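Local coordinates for lantibiotic dehydratase (Microbispora corallina, PDB 5EHK), which probably dehydrates serines and threonines of the NAI-107 precursor peptide, using glutamate delivered by glutamyl-tRNA to activate their hydroxyl groups, at residues I353-T356 with R357-H360; R404-R407 with R408-E411; W692-D695 with Q696-G699; R858-T862 with A863-L867. One frame throughout, in Å; residues are numbered along the deposited sequence.

Overall arrangement
The four contacts are local and follow one another along the chain, each made where one secondary element ends or the next begins. Interaction 1 closes helix 346-359, interaction 2 opens helix 407-417, interaction 3 turns the chain after strand 685-693, and interaction 4 closes the hairpin of strands 853-861 and 864-872. The first three belong to the family's N-terminal region, the fourth to its C-terminal region. None touches another. Interactions 2 and 4 have centres about 23 Å apart, whereas interactions 1 and 4 are about 65 Å apart on opposite sides of the chain's centre. Interactions 3 and 4 both reach the second subunit, so these two turns also contribute to the dimer.

Interaction 1 of 4, residues I353-T356 with R357-H360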
loop_
_atom_site.group_PDB
_atom_site.type_symbol
_atom_site.label_atom_id
_atom_site.label_comp_id
_atom_site.label_asym_id
_atom_site.label_seq_id
_atom_site.Cartn_x
_atom_site.Cartn_y
_atom_site.Cartn_z
ATOM N N ILE A 353 -51.120 -12.710 -9.355
ATOM C CA ILE A 353 -50.363 -13.060 -8.155
ATOM C C ILE A 353 -50.683 -14.448 -7.604
ATOM O O ILE A 353 -49.791 -15.285 -7.490
ATOM C CB ILE A 353 -50.542 -12.027 -7.018
ATOM C CG1 ILE A 353 -49.948 -10.682 -7.414
ATOM C CG2 ILE A 353 -49.894 -12.527 -5.728
ATOM C CD1 ILE A 353 -48.477 -10.738 -7.614
ATOM N N GLN A 354 -51.939 -14.709 -7.258
ATOM C CA GLN A 354 -52.254 -15.988 -6.620
ATOM C C GLN A 354 -52.043 -17.143 -7.613
ATOM O O GLN A 354 -51.775 -18.273 -7.210
ATOM C CB GLN A 354 -53.662 -16.003 -5.983
ATOM C CG GLN A 354 -54.770 -16.648 -6.825
ATOM C CD GLN A 354 -55.064 -15.887 -8.110
ATOM O OE1 GLN A 354 -54.632 -14.748 -8.272
ATOM N NE2 GLN A 354 -55.785 -16.524 -9.037
ATOM N N SER A 355 -52.159 -16.851 -8.906
ATOM C CA SER A 355 -51.877 -17.839 -9.951
ATOM C C SER A 355 -50.429 -18.336 -9.841
ATOM O O SER A 355 -50.168 -19.538 -9.782
ATOM C CB SER A 355 -52.159 -17.249 -11.341
ATOM O OG SER A 355 -51.958 -18.207 -12.364
ATOM N N THR A 356 -49.497 -17.389 -9.815
ATOM C CA THR A 356 -48.098 -17.681 -9.556
ATOM C C THR A 356 -47.900 -18.346 -8.197
ATOM O O THR A 356 -46.986 -19.143 -8.025
ATOM C CB THR A 356 -47.217 -16.396 -9.620
ATOM O OG1 THR A 356 -47.486 -15.553 -8.488
ATOM C CG2 THR A 356 -47.464 -15.621 -10.916
ATOM N N ARG A 357 -48.738 -17.995 -7.229
ATOM C CA ARG A 357 -48.656 -18.568 -5.884
ATOM C C ARG A 357 -49.046 -20.042 -5.875
ATOM O O ARG A 357 -48.647 -20.799 -4.977
ATOM C CB ARG A 357 -49.536 -17.794 -4.890
ATOM C CG ARG A 357 -49.050 -16.393 -4.577
ATOM C CD ARG A 357 -49.853 -15.758 -3.453
ATOM N NE ARG A 357 -49.729 -16.506 -2.204
ATOM C CZ ARG A 357 -48.721 -16.375 -1.342
ATOM N NH1 ARG A 357 -47.738 -15.512 -1.581
ATOM N NH2 ARG A 357 -48.693 -17.105 -0.232
ATOM N N ARG A 358 -49.858 -20.436 -6.855
ATOM C CA ARG A 358 -50.249 -21.833 -6.992
ATOM C C ARG A 358 -49.027 -22.656 -7.371
ATOM O O ARG A 358 -48.736 -23.690 -6.761
ATOM C CB ARG A 358 -51.370 -21.992 -8.024
ATOM C CG ARG A 358 -52.737 -22.276 -7.389
ATOM C CD ARG A 358 -53.858 -22.208 -8.406
ATOM N NE ARG A 358 -54.242 -20.837 -8.729
ATOM C CZ ARG A 358 -54.594 -20.429 -9.946
ATOM N NH1 ARG A 358 -54.605 -21.292 -10.958
ATOM N NH2 ARG A 358 -54.927 -19.156 -10.151
ATOM N N VAL A 359 -48.307 -22.162 -8.372
ATOM C CA VAL A 359 -47.048 -22.743 -8.797
ATOM C C VAL A 359 -46.079 -22.793 -7.637
ATOM O O VAL A 359 -45.502 -23.836 -7.351
ATOM C CB VAL A 359 -46.417 -21.879 -9.892
ATOM C CG1 VAL A 359 -44.959 -22.259 -10.114
ATOM C CG2 VAL A 359 -47.225 -21.991 -11.174
ATOM N N HIS A 360 -45.946 -21.668 -6.946
ATOM C CA HIS A 360 -45.073 -21.553 -5.777
ATOM C C HIS A 360 -45.227 -20.160 -5.174
ATOM O O HIS A 360 -45.100 -19.155 -5.882
ATOM C CB HIS A 360 -43.603 -21.764 -6.167
ATOM C CG HIS A 360 -42.641 -21.548 -5.039
ATOM N ND1 HIS A 360 -42.723 -22.240 -3.848
ATOM C CD2 HIS A 360 -41.595 -20.694 -4.910
ATOM C CE1 HIS A 360 -41.757 -21.834 -3.040
ATOM N NE2 HIS A 360 -41.062 -20.895 -3.657
#
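Ile353 and Arg357 meet in the last turns of helix 346-359, whose C-terminal end illustrates how a helix settles its final carbonyls. Ile353 O serves two donors. Arg357 N donates to Ile353 O at 2.9 Å, a normal i to i+4 bond. Thr356 OG1 also donates to Ile353 O, on a lone pair; with OG1 set between its own backbone N and carbonyl carbon (chi1 71°), the threonine hydroxyl folds back onto the preceding turn. The next amide is shared less cleanly: Arg358 N makes only weak bonds to Gln354 O (2.9 Å) and Ser355 O (3.1 Å).

The side chains meet at spacings of three and four residues. CG2 of Ile353 touches CD of Arg357 at 4.0 Å, the two chains crossing at a slant. Arg358 bends at chi3, which brings its guanidinium back along the helix until Ser355 CA lies over one face and Ser355 CB is 3.6 Å from Arg358 NH2. The charge itself is answered elsewhere, because Arg358 NH1 forms a salt bridge with Glu329 of helix 318-339. Ser355, Thr356 and Val359 pack against that same helix. His360, the first residue to leave helical geometry, still donates backward: its N is 2.9 Å from Thr356 O in a nearly straight bond (163° at the hydrogen), and Thr356 O also accepts from Trp176 NE1.

Interaction 2 of 4, residues R404-R407 with R408-E411; sequences RALR and RYHE
Bends at chi2 (-88°) and chi3 fold the Arg407 side chain back over the start of helix 407-417, while His410 holds CG opposite its own N (chi1 171°); together these torsions bring the guanidinium beside the imidazole. Arg407 NH2 approaches His410 ND1 to 3.6 Å, and the two flat groups are turned 44° from each other. A water joins the two groups: it accepts from Arg407 NE and lies in the His410 ring plane, 3.0 Å from His410 ND1. Each group has a further partner outside, Glu658 in a salt bridge to Arg407 NH1 and the carbonyl of Asn616 for His410 NE2.

Leu406 occupies the N-cap position, and its carbonyl takes the first i to i+4 bond, with Leu406 O 3.1 Å from His410 N. Glu411 N repeats the pattern on Arg407 O. The amides of the first turn that precede these bonds are met by water: one molecule links Arg404 O to Arg408 N, and another links Ala405 O to Tyr409 N, the latter bond weak. Leu406 CD2 adds a loose apolar touch, 4.4 Å from Tyr409 CD2.

Around this helix start, Leu406 leans on Leu651 and Glu654 of helix 647-656, while Tyr409 and His410 pack on Leu620 of strand 620-624, so the start of helix 407-417 packs on both helix 647-656 and strand 620-624.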
loop_
_atom_site.group_PDB
_atom_site.type_symbol
_atom_site.label_atom_id
_atom_site.label_comp_id
_atom_site.label_asym_id
_atom_site.label_seq_id
_atom_site.Cartn_x
_atom_site.Cartn_y
_atom_site.Cartn_z
ATOM N N ARG A 404 -9.019 -0.155 -14.400
ATOM C CA ARG A 404 -7.985 -0.129 -13.383
ATOM C C ARG A 404 -7.829 -1.514 -12.751
ATOM O O ARG A 404 -6.736 -1.896 -12.369
ATOM C CB ARG A 404 -8.309 0.911 -12.312
ATOM C CG ARG A 404 -7.148 1.157 -11.388
ATOM C CD ARG A 404 -7.464 2.138 -10.286
ATOM N NE ARG A 404 -6.338 2.285 -9.358
ATOM C CZ ARG A 404 -6.195 1.577 -8.238
ATOM N NH1 ARG A 404 -7.089 0.651 -7.907
ATOM N NH2 ARG A 404 -5.153 1.786 -7.449
ATOM N N ALA A 405 -8.919 -2.263 -12.649
ATOM C CA ALA A 405 -8.881 -3.627 -12.110
ATOM C C ALA A 405 -7.967 -4.667 -12.800
ATOM O O ALA A 405 -7.812 -5.772 -12.293
ATOM C CB ALA A 405 -10.290 -4.189 -12.016
ATOM N N LEU A 406 -7.398 -4.355 -13.957
ATOM C CA LEU A 406 -6.591 -5.333 -14.654
ATOM C C LEU A 406 -5.234 -4.778 -14.894
ATOM O O LEU A 406 -4.492 -5.323 -15.703
ATOM C CB LEU A 406 -7.180 -5.725 -16.011
ATOM C CG LEU A 406 -8.498 -6.477 -16.189
ATOM C CD1 LEU A 406 -8.692 -6.854 -17.672
ATOM C CD2 LEU A 406 -8.596 -7.715 -15.278
ATOM N N ARG A 407 -4.892 -3.672 -14.250
ATOM C CA ARG A 407 -3.565 -3.108 -14.504
ATOM C C ARG A 407 -2.436 -3.908 -13.829
ATOM O O ARG A 407 -1.432 -4.255 -14.463
ATOM C CB ARG A 407 -3.520 -1.625 -14.159
ATOM C CG ARG A 407 -4.516 -0.797 -14.937
ATOM C CD ARG A 407 -3.981 -0.295 -16.279
ATOM N NE ARG A 407 -3.491 -1.325 -17.191
ATOM C CZ ARG A 407 -4.251 -2.230 -17.826
ATOM N NH1 ARG A 407 -5.565 -2.304 -17.612
ATOM N NH2 ARG A 407 -3.682 -3.100 -18.663
ATOM N N ARG A 408 -2.613 -4.241 -12.554
ATOM C CA ARG A 408 -1.634 -5.082 -11.877
ATOM C C ARG A 408 -1.638 -6.513 -12.440
ATOM O O ARG A 408 -0.600 -7.158 -12.509
ATOM C CB ARG A 408 -1.847 -5.075 -10.359
ATOM C CG ARG A 408 -1.629 -3.703 -9.687
ATOM C CD ARG A 408 -2.106 -3.736 -8.221
ATOM N NE ARG A 408 -1.289 -4.703 -7.483
ATOM C CZ ARG A 408 -0.064 -4.449 -7.028
ATOM N NH1 ARG A 408 0.458 -3.235 -7.175
ATOM N NH2 ARG A 408 0.627 -5.397 -6.414
ATOM N N TYR A 409 -2.808 -7.008 -12.833
ATOM C CA TYR A 409 -2.931 -8.333 -13.444
ATOM C C TYR A 409 -2.117 -8.435 -14.742
ATOM O O TYR A 409 -1.387 -9.392 -14.973
ATOM C CB TYR A 409 -4.392 -8.583 -13.746
ATOM C CG TYR A 409 -4.798 -10.030 -13.848
ATOM C CD1 TYR A 409 -4.829 -10.833 -12.731
ATOM C CD2 TYR A 409 -5.201 -10.568 -15.051
ATOM C CE1 TYR A 409 -5.229 -12.146 -12.811
ATOM C CE2 TYR A 409 -5.618 -11.859 -15.142
ATOM C CZ TYR A 409 -5.625 -12.660 -14.021
ATOM O OH TYR A 409 -6.020 -13.983 -14.105
ATOM N N HIS A 410 -2.249 -7.417 -15.578
ATOM C CA HIS A 410 -1.477 -7.324 -16.798
ATOM C C HIS A 410 0.032 -7.372 -16.527
ATOM O O HIS A 410 0.775 -8.074 -17.224
ATOM C CB HIS A 410 -1.859 -6.039 -17.525
ATOM C CG HIS A 410 -0.987 -5.726 -18.694
ATOM N ND1 HIS A 410 -0.383 -4.498 -18.859
ATOM C CD2 HIS A 410 -0.610 -6.482 -19.753
ATOM C CE1 HIS A 410 0.336 -4.516 -19.968
ATOM N NE2 HIS A 410 0.223 -5.710 -20.525
ATOM N N GLU A 411 0.483 -6.661 -15.494
ATOM C CA GLU A 411 1.901 -6.678 -15.138
ATOM C C GLU A 411 2.282 -8.076 -14.686
ATOM O O GLU A 411 3.334 -8.586 -15.043
ATOM C CB GLU A 411 2.221 -5.701 -14.011
ATOM C CG GLU A 411 2.214 -4.224 -14.364
ATOM C CD GLU A 411 2.412 -3.341 -13.117
ATOM O OE1 GLU A 411 3.464 -3.500 -12.448
ATOM O OE2 GLU A 411 1.501 -2.530 -12.781
HETATM O O HOH W 1 -4.903 -3.205 -10.636
HETATM O O HOH W 2 -5.061 -5.998 -10.912
HETATM O O HOH W 3 -0.349 -1.930 -17.214
#

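Interaction 3 of 4, residues W692-D695 with Q696-G699; sequences WRMD and QLRG
Asp695 and Arg698 lie side by side and point the same way, and a salt bridge joins Asp695 OD2 to Arg698 NH2 at 3.1 Å. The carboxylate oxygen comes over a face of the guanidinium, not at its rim, with the two planes 59° apart. Arg698 reaches this place with its chain extended from CG to NE, which carries it along the backbone of Asp695. A second arginine holds the same carboxylate differently: Arg693 grips it side-on, NE to Asp695 OD1 at 2.8 Å and NH2 to Asp695 OD2 at 3.1 Å, both oxygens using their syn lone pairs. The double grip should fix the rotation of the carboxylate, and the three residues form one salt-bridge network in which two guanidinium groups share an anion. Outside it, Arg693 NH1 donates to Ser672 O.

Backbone bonds then set the turn. After strand 685-693 the chain enters a short 3-10 turn, with i to i+3 bonds from Leu697 N to Met694 O (3.1 Å) and from Arg698 N to Asp695 O (2.9 Å, 165° at the hydrogen). This turn leads from the strand toward helix 707-721.

Apolar contacts lie with the buried side chains. Met694 CB touches Leu697 CD1 at 4.1 Å, and both residues pack on Leu753 of helix 743-755, while Leu697 also meets Trp710 and Trp717 of helix 707-721. At the subunit boundary, Arg693 and Asp695 pack on Ala460 of the second subunit, and Gln696 packs on its Arg464.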
loop_
_atom_site.group_PDB
_atom_site.type_symbol
_atom_site.label_atom_id
_atom_site.label_comp_id
_atom_site.label_asym_id
_atom_site.label_seq_id
_atom_site.Cartn_x
_atom_site.Cartn_y
_atom_site.Cartn_z
ATOM N N TRP A 692 -24.468 20.043 -1.911
ATOM C CA TRP A 692 -24.444 20.418 -0.490
ATOM C C TRP A 692 -24.283 19.209 0.430
ATOM O O TRP A 692 -25.119 18.306 0.414
ATOM C CB TRP A 692 -25.739 21.154 -0.097
ATOM C CG TRP A 692 -25.818 22.553 -0.594
ATOM C CD1 TRP A 692 -25.347 23.660 0.029
ATOM C CD2 TRP A 692 -26.407 22.998 -1.821
ATOM N NE1 TRP A 692 -25.593 24.773 -0.733
ATOM C CE2 TRP A 692 -26.243 24.392 -1.877
ATOM C CE3 TRP A 692 -27.050 22.352 -2.878
ATOM C CZ2 TRP A 692 -26.702 25.156 -2.947
ATOM C CZ3 TRP A 692 -27.493 23.103 -3.935
ATOM C CH2 TRP A 692 -27.318 24.497 -3.964
ATOM N N ARG A 693 -23.236 19.181 1.248
ATOM C CA ARG A 693 -23.135 18.106 2.234
ATOM C C ARG A 693 -24.129 18.392 3.333
ATOM O O ARG A 693 -24.555 19.523 3.483
ATOM C CB ARG A 693 -21.742 17.985 2.831
ATOM C CG ARG A 693 -20.619 17.777 1.827
ATOM C CD ARG A 693 -19.310 17.441 2.551
ATOM N NE ARG A 693 -19.469 16.324 3.475
ATOM C CZ ARG A 693 -18.767 15.205 3.385
ATOM N NH1 ARG A 693 -17.846 15.081 2.440
ATOM N NH2 ARG A 693 -18.973 14.229 4.246
ATOM N N MET A 694 -24.526 17.368 4.080
ATOM C CA MET A 694 -25.490 17.562 5.162
ATOM C C MET A 694 -25.003 17.093 6.546
ATOM O O MET A 694 -25.830 16.706 7.373
ATOM C CB MET A 694 -26.808 16.861 4.831
ATOM C CG MET A 694 -27.402 17.245 3.501
ATOM S SD MET A 694 -29.045 16.526 3.280
ATOM C CE MET A 694 -28.735 14.938 3.989
ATOM N N ASP A 695 -23.686 17.122 6.786
ATOM C CA ASP A 695 -23.087 16.677 8.059
ATOM C C ASP A 695 -23.694 17.399 9.288
ATOM O O ASP A 695 -24.140 16.772 10.256
ATOM C CB ASP A 695 -21.578 16.924 8.059
ATOM C CG ASP A 695 -20.890 16.429 6.796
ATOM O OD1 ASP A 695 -20.983 17.116 5.756
ATOM O OD2 ASP A 695 -20.241 15.366 6.840
ATOM N N GLN A 696 -23.731 18.725 9.218
ATOM C CA GLN A 696 -24.254 19.559 10.298
ATOM C C GLN A 696 -25.660 19.155 10.722
ATOM O O GLN A 696 -26.093 19.455 11.832
ATOM C CB GLN A 696 -24.321 21.015 9.845
ATOM C CG GLN A 696 -22.989 21.693 9.621
ATOM C CD GLN A 696 -23.177 23.077 9.043
ATOM O OE1 GLN A 696 -24.216 23.371 8.431
ATOM N NE2 GLN A 696 -22.179 23.940 9.228
ATOM N N LEU A 697 -26.393 18.523 9.816
ATOM C CA LEU A 697 -27.777 18.186 10.085
ATOM C C LEU A 697 -27.932 16.818 10.754
ATOM O O LEU A 697 -29.047 16.421 11.106
ATOM C CB LEU A 697 -28.587 18.239 8.786
ATOM C CG LEU A 697 -28.853 19.604 8.157
ATOM C CD1 LEU A 697 -29.339 19.419 6.742
ATOM C CD2 LEU A 697 -29.884 20.343 8.961
ATOM N N ARG A 698 -26.826 16.097 10.929
ATOM C CA ARG A 698 -26.914 14.723 11.425
ATOM C C ARG A 698 -27.307 14.697 12.890
ATOM O O ARG A 698 -28.199 13.947 13.291
ATOM C CB ARG A 698 -25.593 13.985 11.232
ATOM C CG ARG A 698 -25.329 13.581 9.803
ATOM C CD ARG A 698 -23.893 13.146 9.634
ATOM N NE ARG A 698 -23.515 13.034 8.229
ATOM C CZ ARG A 698 -22.258 12.949 7.802
ATOM N NH1 ARG A 698 -21.257 12.972 8.671
ATOM N NH2 ARG A 698 -21.998 12.848 6.504
ATOM N N GLY A 699 -26.636 15.533 13.676
ATOM C CA GLY A 699 -26.950 15.698 15.080
ATOM C C GLY A 699 -28.338 16.251 15.367
ATOM O O GLY A 699 -29.016 15.743 16.258
#

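Interaction 4 of 4, residues R858-T862 with A863-L867; sequences RYSDT and AGQHL
His866 stands opposite Tyr859 in a hydrogen-bonded antiparallel pair, and its side chain can be followed outward from CB. With chi1 at 56°, CG falls between the backbone N and the carbonyl carbon, which lays the ring back toward the turn, with Tyr859 O 4.0 Å from His866 CG. ND1 donates to Gly864 O (3.3 Å), an acceptor lying almost in the ring plane. CE1 comes 3.2 Å from Asp861 OD2 and also nears Tyr859 CD2. At the tip, NE2 is hydrogen-bonded to Arg868 NE. Over one ring face sits Tyr859 CB, a CH-pi contact 4.2 Å from the centroid of the His866 ring; the two aromatic rings themselves meet obliquely.

Gly864 O is gripped by two donors, His866 ND1 and Asp861 N, which arrive from opposite faces of its carbonyl plane. Asp861 uses both carboxylate oxygens. Its OD1 accepts from Ala863 N at 2.8 Å, an Asx turn across the loop, while OD2 bridges to Arg825, whose charge probably helps to keep the carboxylate ionised. On the other face of the strands, Arg858 CG rests 3.7 Å from Leu867 CD2, and the guanidinium beyond it pairs with Asp832 of helix 828-837.

At the tip of the loop, Thr862 OG1 is hydrogen-bonded to Thr862 OG1 of the second subunit. Asp861 and Gly864 exchange bonds both ways around Thr862 and Ala863, and Gly864 has a positive phi (111°): a beta hairpin closed by a two-residue loop with a type I turn.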
loop_
_atom_site.group_PDB
_atom_site.type_symbol
_atom_site.label_atom_id
_atom_site.label_comp_id
_atom_site.label_asym_id
_atom_site.label_seq_id
_atom_site.Cartn_x
_atom_site.Cartn_y
_atom_site.Cartn_z
ATOM N N ARG A 858 21.197 -13.940 -8.431
ATOM C CA ARG A 858 20.657 -13.072 -7.413
ATOM C C ARG A 858 19.180 -12.913 -7.782
ATOM O O ARG A 858 18.822 -12.684 -8.939
ATOM C CB ARG A 858 21.418 -11.743 -7.436
ATOM C CG ARG A 858 22.901 -11.902 -7.108
ATOM C CD ARG A 858 23.803 -10.700 -7.526
ATOM N NE ARG A 858 24.572 -10.145 -6.438
ATOM C CZ ARG A 858 25.893 -10.029 -6.378
ATOM N NH1 ARG A 858 26.694 -10.429 -7.340
ATOM N NH2 ARG A 858 26.405 -9.517 -5.284
ATOM N N TYR A 859 18.313 -13.110 -6.806
ATOM C CA TYR A 859 16.893 -13.187 -7.072
ATOM C C TYR A 859 16.176 -12.361 -6.021
ATOM O O TYR A 859 16.637 -12.242 -4.886
ATOM C CB TYR A 859 16.432 -14.657 -7.005
ATOM C CG TYR A 859 15.157 -14.945 -7.758
ATOM C CD1 TYR A 859 15.201 -15.490 -9.039
ATOM C CD2 TYR A 859 13.904 -14.658 -7.205
ATOM C CE1 TYR A 859 14.037 -15.754 -9.760
ATOM C CE2 TYR A 859 12.726 -14.917 -7.918
ATOM C CZ TYR A 859 12.804 -15.468 -9.201
ATOM O OH TYR A 859 11.665 -15.740 -9.933
ATOM N N SER A 860 15.034 -11.799 -6.379
ATOM C CA SER A 860 14.195 -11.175 -5.371
ATOM C C SER A 860 12.771 -11.721 -5.454
ATOM O O SER A 860 12.140 -11.640 -6.506
ATOM C CB SER A 860 14.210 -9.660 -5.528
ATOM O OG SER A 860 13.198 -9.101 -4.729
ATOM N N ASP A 861 12.279 -12.318 -4.370
ATOM C CA ASP A 861 10.876 -12.742 -4.311
ATOM C C ASP A 861 10.088 -11.994 -3.241
ATOM O O ASP A 861 10.540 -10.973 -2.710
ATOM C CB ASP A 861 10.733 -14.272 -4.144
ATOM C CG ASP A 861 11.408 -14.823 -2.858
ATOM O OD1 ASP A 861 11.619 -14.067 -1.878
ATOM O OD2 ASP A 861 11.693 -16.051 -2.812
ATOM N N THR A 862 8.948 -12.553 -2.863
ATOM C CA THR A 862 8.068 -11.880 -1.914
ATOM C C THR A 862 8.755 -11.738 -0.551
ATOM O O THR A 862 8.306 -10.962 0.291
ATOM C CB THR A 862 6.728 -12.654 -1.713
ATOM O OG1 THR A 862 6.997 -13.979 -1.232
ATOM C CG2 THR A 862 5.895 -12.730 -3.014
ATOM N N ALA A 863 9.828 -12.497 -0.333
ATOM C CA ALA A 863 10.509 -12.500 0.960
ATOM C C ALA A 863 11.845 -11.772 0.925
ATOM O O ALA A 863 12.648 -11.857 1.861
ATOM C CB ALA A 863 10.688 -13.920 1.469
ATOM N N GLY A 864 12.084 -11.043 -0.154
ATOM C CA GLY A 864 13.253 -10.197 -0.205
ATOM C C GLY A 864 14.284 -10.685 -1.198
ATOM O O GLY A 864 13.972 -11.496 -2.076
ATOM N N GLN A 865 15.507 -10.175 -1.041
ATOM C CA GLN A 865 16.635 -10.518 -1.895
ATOM C C GLN A 865 17.410 -11.694 -1.348
ATOM O O GLN A 865 17.746 -11.730 -0.155
ATOM C CB GLN A 865 17.578 -9.326 -2.050
ATOM C CG GLN A 865 17.188 -8.368 -3.166
ATOM C CD GLN A 865 17.983 -7.089 -3.121
ATOM O OE1 GLN A 865 18.070 -6.453 -2.077
ATOM N NE2 GLN A 865 18.577 -6.702 -4.249
ATOM N N HIS A 866 17.690 -12.657 -2.223
ATOM C CA HIS A 866 18.445 -13.832 -1.816
ATOM C C HIS A 866 19.302 -14.341 -2.962
ATOM O O HIS A 866 19.309 -13.758 -4.029
ATOM C CB HIS A 866 17.495 -14.886 -1.284
ATOM C CG HIS A 866 16.430 -15.264 -2.255
ATOM N ND1 HIS A 866 15.417 -14.403 -2.609
ATOM C CD2 HIS A 866 16.188 -16.425 -2.910
ATOM C CE1 HIS A 866 14.619 -15.003 -3.476
ATOM N NE2 HIS A 866 15.056 -16.236 -3.663
ATOM N N LEU A 867 20.077 -15.385 -2.714
ATOM C CA LEU A 867 20.843 -16.030 -3.776
ATOM C C LEU A 867 20.165 -17.337 -4.080
ATOM O O LEU A 867 19.602 -17.963 -3.199
ATOM C CB LEU A 867 22.291 -16.306 -3.357
ATOM C CG LEU A 867 23.090 -15.065 -3.030
ATOM C CD1 LEU A 867 24.417 -15.439 -2.452
ATOM C CD2 LEU A 867 23.234 -14.234 -4.281
#